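Local coordinates for protein alpha-rhamnosidase (Dictyoglomus thermophilum, PDB 6I60) that probably hydrolyses terminal non-reducing alpha-L-rhamnose residues from alpha-L-rhamnosides, at residues W506-E515 against A560-Y571. Numbering follows the deposited sequence.
With PGE (triethylene glycol), chain J.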
ATOM      1  N   TRP A 506     -10.540   1.288  -5.843  1.00 55.50           N
ATOM      2  CA  TRP A 506     -10.908   0.370  -6.912  1.00 52.18           C
ATOM      3  C   TRP A 506     -10.105  -0.922  -6.806  1.00 54.05           C
ATOM      4  O   TRP A 506      -8.875  -0.899  -6.703  1.00 51.66           O
ATOM      5  CB  TRP A 506     -10.686   1.030  -8.271  1.00 54.39           C
ATOM      6  CG  TRP A 506     -11.732   2.048  -8.617  1.00 54.59           C
ATOM      7  CD1 TRP A 506     -11.705   3.382  -8.334  1.00 58.67           C
ATOM      8  CD2 TRP A 506     -12.961   1.811  -9.312  1.00 53.68           C
ATOM      9  NE1 TRP A 506     -12.841   3.992  -8.808  1.00 53.92           N
ATOM     10  CE2 TRP A 506     -13.628   3.048  -9.415  1.00 54.50           C
ATOM     11  CE3 TRP A 506     -13.564   0.672  -9.857  1.00 52.88           C
ATOM     12  CZ2 TRP A 506     -14.867   3.179 -10.038  1.00 48.28           C
ATOM     13  CZ3 TRP A 506     -14.791   0.805 -10.476  1.00 48.97           C
ATOM     14  CH2 TRP A 506     -15.431   2.048 -10.561  1.00 45.87           C
ATOM     15  N   MET A 507     -10.814  -2.051  -6.838  1.00 55.53           N
ATOM     16  CA  MET A 507     -10.184  -3.343  -6.584  1.00 50.45           C
ATOM     17  C   MET A 507      -9.261  -3.767  -7.719  1.00 55.41           C
ATOM     18  O   MET A 507      -8.247  -4.431  -7.472  1.00 56.82           O
ATOM     19  CB  MET A 507     -11.259  -4.402  -6.354  1.00 50.54           C
ATOM     20  CG  MET A 507     -11.947  -4.294  -5.008  1.00 49.85           C
ATOM     21  SD  MET A 507     -11.085  -5.236  -3.739  1.00 56.62           S
ATOM     22  CE  MET A 507     -11.809  -6.860  -3.986  1.00 53.05           C
ATOM     23  N   GLY A 508      -9.590  -3.407  -8.961  1.00 57.50           N
ATOM     24  CA  GLY A 508      -8.769  -3.833 -10.083  1.00 54.55           C
ATOM     25  C   GLY A 508      -7.397  -3.183 -10.082  1.00 55.01           C
ATOM     26  O   GLY A 508      -6.378  -3.854 -10.271  1.00 49.70           O
ATOM     27  N   ASP A 509      -7.354  -1.866  -9.868  1.00 51.10           N
ATOM     28  CA  ASP A 509      -6.076  -1.165  -9.851  1.00 53.19           C
ATOM     29  C   ASP A 509      -5.194  -1.639  -8.705  1.00 57.10           C
ATOM     30  O   ASP A 509      -3.967  -1.704  -8.850  1.00 52.26           O
ATOM     31  CB  ASP A 509      -6.306   0.343  -9.755  1.00 51.42           C
ATOM     32  CG  ASP A 509      -7.312   0.843 -10.774  1.00 65.74           C
ATOM     33  OD1 ASP A 509      -8.248   0.086 -11.107  1.00 61.85           O
ATOM     34  OD2 ASP A 509      -7.165   1.993 -11.243  1.00 74.53           O
ATOM     35  N   ALA A 510      -5.798  -1.983  -7.564  1.00 55.88           N
ATOM     36  CA  ALA A 510      -5.018  -2.451  -6.425  1.00 51.79           C
ATOM     37  C   ALA A 510      -4.470  -3.853  -6.655  1.00 58.76           C
ATOM     38  O   ALA A 510      -3.393  -4.188  -6.147  1.00 63.38           O
ATOM     39  CB  ALA A 510      -5.871  -2.419  -5.158  1.00 50.90           C
ATOM     40  N   GLN A 511      -5.188  -4.680  -7.416  1.00 58.93           N
ATOM     41  CA  GLN A 511      -4.738  -6.046  -7.653  1.00 51.01           C
ATOM     42  C   GLN A 511      -3.568  -6.085  -8.628  1.00 55.16           C
ATOM     43  O   GLN A 511      -2.586  -6.800  -8.400  1.00 57.06           O
ATOM     44  CB  GLN A 511      -5.899  -6.892  -8.176  1.00 55.87           C
ATOM     45  CG  GLN A 511      -5.489  -8.253  -8.711  1.00 58.64           C
ATOM     46  CD  GLN A 511      -5.343  -8.272 -10.220  1.00 58.39           C
ATOM     47  OE1 GLN A 511      -6.160  -7.698 -10.944  1.00 51.11           O
ATOM     48  NE2 GLN A 511      -4.297  -8.932 -10.704  1.00 64.45           N
ATOM     49  N   LEU A 512      -3.652  -5.316  -9.719  1.00 54.87           N
ATOM     50  CA  LEU A 512      -2.634  -5.387 -10.762  1.00 52.01           C
ATOM     51  C   LEU A 512      -1.317  -4.758 -10.325  1.00 55.83           C
ATOM     52  O   LEU A 512      -0.256  -5.132 -10.839  1.00 51.10           O
ATOM     53  CB  LEU A 512      -3.140  -4.711 -12.034  1.00 48.27           C
ATOM     54  CG  LEU A 512      -4.319  -5.397 -12.725  1.00 47.23           C
ATOM     55  CD1 LEU A 512      -5.010  -4.431 -13.668  1.00 43.48           C
ATOM     56  CD2 LEU A 512      -3.861  -6.646 -13.464  1.00 45.88           C
ATOM     57  N   SER A 513      -1.355  -3.805  -9.395  1.00 53.53           N
ATOM     58  CA  SER A 513      -0.149  -3.146  -8.915  1.00 56.41           C
ATOM     59  C   SER A 513       0.293  -3.652  -7.548  1.00 49.85           C
ATOM     60  O   SER A 513       1.202  -3.070  -6.948  1.00 47.49           O
ATOM     61  CB  SER A 513      -0.352  -1.627  -8.874  1.00 53.42           C
ATOM     62  OG  SER A 513      -1.335  -1.255  -7.923  1.00 53.07           O
ATOM     63  N   ALA A 514      -0.318  -4.728  -7.048  1.00 54.12           N
ATOM     64  CA  ALA A 514       0.034  -5.222  -5.720  1.00 51.46           C
ATOM     65  C   ALA A 514       1.431  -5.829  -5.704  1.00 46.70           C
ATOM     66  O   ALA A 514       2.163  -5.686  -4.719  1.00 48.53           O
ATOM     67  CB  ALA A 514      -1.005  -6.238  -5.245  1.00 51.92           C
ATOM     68  N   GLU A 515       1.820  -6.511  -6.785  1.00 50.73           N
ATOM     69  CA  GLU A 515       3.150  -7.110  -6.836  1.00 53.07           C
ATOM     70  C   GLU A 515       4.242  -6.050  -6.897  1.00 54.37           C
ATOM     71  O   GLU A 515       5.322  -6.241  -6.324  1.00 52.06           O
ATOM     72  CB  GLU A 515       3.256  -8.055  -8.033  1.00 51.56           C
ATOM     73  CG  GLU A 515       4.522  -8.895  -8.055  1.00 48.34           C
ATOM     74  CD  GLU A 515       4.519  -9.929  -9.166  1.00 52.50           C
ATOM     75  OE1 GLU A 515       4.208  -9.565 -10.319  1.00 56.64           O
ATOM     76  OE2 GLU A 515       4.829 -11.105  -8.885  1.00 59.28           O
ATOM     77  N   ALA A 560     -12.227  -9.454 -13.014  1.00 54.15           N
ATOM     78  CA  ALA A 560     -10.876  -8.905 -13.034  1.00 52.66           C
ATOM     79  C   ALA A 560     -10.635  -7.930 -11.890  1.00 52.31           C
ATOM     80  O   ALA A 560      -9.478  -7.642 -11.568  1.00 52.35           O
ATOM     81  CB  ALA A 560     -10.603  -8.211 -14.369  1.00 45.65           C
ATOM     82  N   TRP A 561     -11.700  -7.414 -11.279  1.00 54.40           N
ATOM     83  CA  TRP A 561     -11.602  -6.498 -10.153  1.00 52.84           C
ATOM     84  C   TRP A 561     -11.714  -7.234  -8.820  1.00 54.80           C
ATOM     85  O   TRP A 561     -10.848  -7.090  -7.951  1.00 54.60           O
ATOM     86  CB  TRP A 561     -12.691  -5.423 -10.263  1.00 49.13           C
ATOM     87  CG  TRP A 561     -12.242  -4.153 -10.929  1.00 49.82           C
ATOM     88  CD1 TRP A 561     -12.296  -2.894 -10.406  1.00 54.74           C
ATOM     89  CD2 TRP A 561     -11.680  -4.018 -12.240  1.00 55.95           C
ATOM     90  NE1 TRP A 561     -11.800  -1.984 -11.307  1.00 55.07           N
ATOM     91  CE2 TRP A 561     -11.413  -2.648 -12.441  1.00 57.60           C
ATOM     92  CE3 TRP A 561     -11.374  -4.920 -13.264  1.00 52.43           C
ATOM     93  CZ2 TRP A 561     -10.855  -2.161 -13.621  1.00 54.59           C
ATOM     94  CZ3 TRP A 561     -10.820  -4.434 -14.433  1.00 52.18           C
ATOM     95  CH2 TRP A 561     -10.567  -3.068 -14.602  1.00 52.79           C
ATOM     96  N   SER A 562     -12.765  -8.040  -8.654  1.00 55.45           N
ATOM     97  CA  SER A 562     -13.006  -8.735  -7.396  1.00 47.87           C
ATOM     98  C   SER A 562     -11.955  -9.788  -7.086  1.00 54.31           C
ATOM     99  O   SER A 562     -11.927 -10.294  -5.959  1.00 58.26           O
ATOM    100  CB  SER A 562     -14.391  -9.382  -7.415  1.00 45.87           C
ATOM    101  OG  SER A 562     -15.411  -8.404  -7.479  1.00 55.21           O
ATOM    102  N   THR A 563     -11.093 -10.132  -8.046  1.00 51.50           N
ATOM    103  CA  THR A 563     -10.020 -11.085  -7.791  1.00 51.32           C
ATOM    104  C   THR A 563      -8.988 -10.561  -6.801  1.00 51.21           C
ATOM    105  O   THR A 563      -8.115 -11.328  -6.382  1.00 45.41           O
ATOM    106  CB  THR A 563      -9.323 -11.455  -9.101  1.00 45.92           C
ATOM    107  OG1 THR A 563      -8.449 -12.569  -8.881  1.00 49.18           O
ATOM    108  CG2 THR A 563      -8.514 -10.277  -9.618  1.00 45.80           C
ATOM    109  N   ALA A 564      -9.071  -9.284  -6.419  1.00 49.16           N
ATOM    110  CA  ALA A 564      -8.101  -8.707  -5.496  1.00 47.56           C
ATOM    111  C   ALA A 564      -8.161  -9.341  -4.113  1.00 53.14           C
ATOM    112  O   ALA A 564      -7.186  -9.244  -3.360  1.00 54.77           O
ATOM    113  CB  ALA A 564      -8.322  -7.198  -5.383  1.00 45.92           C
ATOM    114  N   TYR A 565      -9.277  -9.984  -3.760  1.00 51.24           N
ATOM    115  CA  TYR A 565      -9.383 -10.611  -2.447  1.00 45.29           C
ATOM    116  C   TYR A 565      -8.420 -11.785  -2.320  1.00 48.70           C
ATOM    117  O   TYR A 565      -7.609 -11.837  -1.389  1.00 53.97           O
ATOM    118  CB  TYR A 565     -10.821 -11.063  -2.193  1.00 45.16           C
ATOM    119  CG  TYR A 565     -11.135 -11.316  -0.733  1.00 46.56           C
ATOM    120  CD1 TYR A 565     -10.297 -10.849   0.270  1.00 47.35           C
ATOM    121  CD2 TYR A 565     -12.273 -12.022  -0.360  1.00 48.60           C
ATOM    122  CE1 TYR A 565     -10.581 -11.076   1.603  1.00 53.86           C
ATOM    123  CE2 TYR A 565     -12.564 -12.255   0.971  1.00 48.28           C
ATOM    124  CZ  TYR A 565     -11.715 -11.779   1.948  1.00 52.30           C
ATOM    125  OH  TYR A 565     -12.000 -12.006   3.276  1.00 49.23           O
ATOM    126  N   ILE A 566      -8.491 -12.738  -3.249  1.00 48.68           N
ATOM    127  CA  ILE A 566      -7.619 -13.904  -3.169  1.00 48.03           C
ATOM    128  C   ILE A 566      -6.214 -13.582  -3.670  1.00 51.88           C
ATOM    129  O   ILE A 566      -5.235 -14.166  -3.192  1.00 51.05           O
ATOM    130  CB  ILE A 566      -8.221 -15.084  -3.949  1.00 47.52           C
ATOM    131  CG1 ILE A 566      -8.470 -14.685  -5.399  1.00 60.99           C
ATOM    132  CG2 ILE A 566      -9.518 -15.541  -3.321  1.00 58.33           C
ATOM    133  CD1 ILE A 566      -7.935 -15.677  -6.375  1.00 60.29           C
ATOM    134  N   THR A 567      -6.086 -12.665  -4.632  1.00 52.21           N
ATOM    135  CA  THR A 567      -4.777 -12.373  -5.206  1.00 54.95           C
ATOM    136  C   THR A 567      -3.874 -11.682  -4.192  1.00 51.68           C
ATOM    137  O   THR A 567      -2.739 -12.114  -3.961  1.00 49.99           O
ATOM    138  CB  THR A 567      -4.930 -11.513  -6.463  1.00 49.58           C
ATOM    139  OG1 THR A 567      -5.518 -12.296  -7.509  1.00 47.54           O
ATOM    140  CG2 THR A 567      -3.576 -10.990  -6.924  1.00 40.83           C
ATOM    141  N   ILE A 568      -4.365 -10.605  -3.574  1.00 47.08           N
ATOM    142  CA  ILE A 568      -3.558  -9.891  -2.589  1.00 52.69           C
ATOM    143  C   ILE A 568      -3.240 -10.797  -1.408  1.00 48.72           C
ATOM    144  O   ILE A 568      -2.124 -10.776  -0.872  1.00 53.86           O
ATOM    145  CB  ILE A 568      -4.274  -8.600  -2.147  1.00 45.52           C
ATOM    146  CG1 ILE A 568      -4.373  -7.625  -3.321  1.00 39.50           C
ATOM    147  CG2 ILE A 568      -3.544  -7.951  -0.984  1.00 44.19           C
ATOM    148  CD1 ILE A 568      -5.233  -6.414  -3.040  1.00 45.51           C
ATOM    149  N   ALA A 569      -4.203 -11.624  -0.996  1.00 48.89           N
ATOM    150  CA  ALA A 569      -3.947 -12.563   0.091  1.00 50.27           C
ATOM    151  C   ALA A 569      -2.892 -13.589  -0.306  1.00 50.49           C
ATOM    152  O   ALA A 569      -2.019 -13.931   0.500  1.00 51.57           O
ATOM    153  CB  ALA A 569      -5.244 -13.252   0.507  1.00 37.40           C
ATOM    154  N   TRP A 570      -2.954 -14.088  -1.543  1.00 50.76           N
ATOM    155  CA  TRP A 570      -1.929 -15.013  -2.014  1.00 51.74           C
ATOM    156  C   TRP A 570      -0.571 -14.332  -2.118  1.00 51.22           C
ATOM    157  O   TRP A 570       0.463 -14.979  -1.913  1.00 48.54           O
ATOM    158  CB  TRP A 570      -2.332 -15.606  -3.365  1.00 47.36           C
ATOM    159  CG  TRP A 570      -1.284 -16.487  -3.970  1.00 53.44           C
ATOM    160  CD1 TRP A 570      -0.384 -16.144  -4.936  1.00 57.20           C
ATOM    161  CD2 TRP A 570      -1.024 -17.857  -3.648  1.00 59.42           C
ATOM    162  NE1 TRP A 570       0.421 -17.217  -5.236  1.00 55.04           N
ATOM    163  CE2 TRP A 570       0.048 -18.282  -4.459  1.00 59.82           C
ATOM    164  CE3 TRP A 570      -1.594 -18.768  -2.752  1.00 59.85           C
ATOM    165  CZ2 TRP A 570       0.561 -19.577  -4.403  1.00 59.63           C
ATOM    166  CZ3 TRP A 570      -1.083 -20.054  -2.698  1.00 60.03           C
ATOM    167  CH2 TRP A 570      -0.016 -20.445  -3.518  1.00 59.88           C
ATOM    168  N   TYR A 571      -0.553 -13.035  -2.431  1.00 54.01           N
ATOM    169  CA  TYR A 571       0.707 -12.299  -2.466  1.00 50.33           C
ATOM    170  C   TYR A 571       1.332 -12.218  -1.079  1.00 51.54           C
ATOM    171  O   TYR A 571       2.556 -12.324  -0.936  1.00 51.75           O
ATOM    172  CB  TYR A 571       0.483 -10.898  -3.036  1.00 49.93           C
ATOM    173  CG  TYR A 571       0.467 -10.838  -4.549  1.00 54.83           C
ATOM    174  CD1 TYR A 571       1.100 -11.815  -5.309  1.00 49.24           C
ATOM    175  CD2 TYR A 571      -0.179  -9.805  -5.215  1.00 48.35           C
ATOM    176  CE1 TYR A 571       1.088 -11.762  -6.689  1.00 45.63           C
ATOM    177  CE2 TYR A 571      -0.197  -9.747  -6.596  1.00 46.87           C
ATOM    178  CZ  TYR A 571       0.438 -10.727  -7.327  1.00 42.90           C
ATOM    179  OH  TYR A 571       0.424 -10.671  -8.700  1.00 57.37           O
TER
HETATM  180  C1  PGE J1008     -10.743   1.648 -12.555  1.00 62.37           C
HETATM  181  O1  PGE J1008     -10.905   0.515 -11.711  1.00 55.88           O
HETATM  182  C2  PGE J1008     -11.822   1.629 -13.619  1.00 61.65           C
HETATM  183  O2  PGE J1008     -13.055   1.997 -13.035  1.00 57.80           O
HETATM  184  C3  PGE J1008     -13.995   2.535 -13.946  1.00 59.56           C
HETATM  185  C4  PGE J1008     -13.585   3.944 -14.333  1.00 63.06           C
HETATM  186  O4  PGE J1008     -10.463   5.523 -11.810  1.00 64.26           O
HETATM  187  C6  PGE J1008     -10.639   5.224 -13.189  1.00 69.81           C
HETATM  188  C5  PGE J1008     -12.048   5.589 -13.616  1.00 67.56           C
HETATM  189  O3  PGE J1008     -12.944   4.565 -13.234  1.00 67.80           O
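Gly508 CA sits over the face of the Trp561 indole, 3.5 Å from the centroid of the five-membered ring and 5° off the ring normal, a CH-pi contact made possible by the missing side chain. The two backbones are accordingly close, with Gly508 CA 3.9 Å from Trp561 CA. One turn on, the methyl of Ala564 is wedged between Gln511 CB at 3.7 Å and Met507 SD at 3.8 Å. Met507 bends at both chi2 and chi3, so that the thioether lies against this methyl at the start of helix 564-571. Both segments belong to the six-hairpin glycosidase domain, an (alpha/alpha)6 barrel in this family, where helices 507-512 and 564-571 run nearly parallel, at 25° and 9.4 Å between axes. Toward Glu515 the spacing widens and a larger side chain bridges it: Tyr571 turns its ring edge to the methyl of Ala514 (CD2 to CB 3.7 Å). Its hydroxyl hydrogen-bonds Arg765, to which Glu515 OE1 forms a salt bridge while OE2 bonds Tyr575. The contact loosens at its margin, where the partly exposed Trp506 lies beside the tight Gly508–Trp561 pair. There Trp506 and Trp561 meet rim to rim, planes at 86°, and a triethylene glycol, probably from the crystallisation liquor, lies over one face of Trp506. O1 of the glycol accepts a bond from Trp561 NE1 (2.7 Å) and donates one to Asp509 OD1, linking the two side chains.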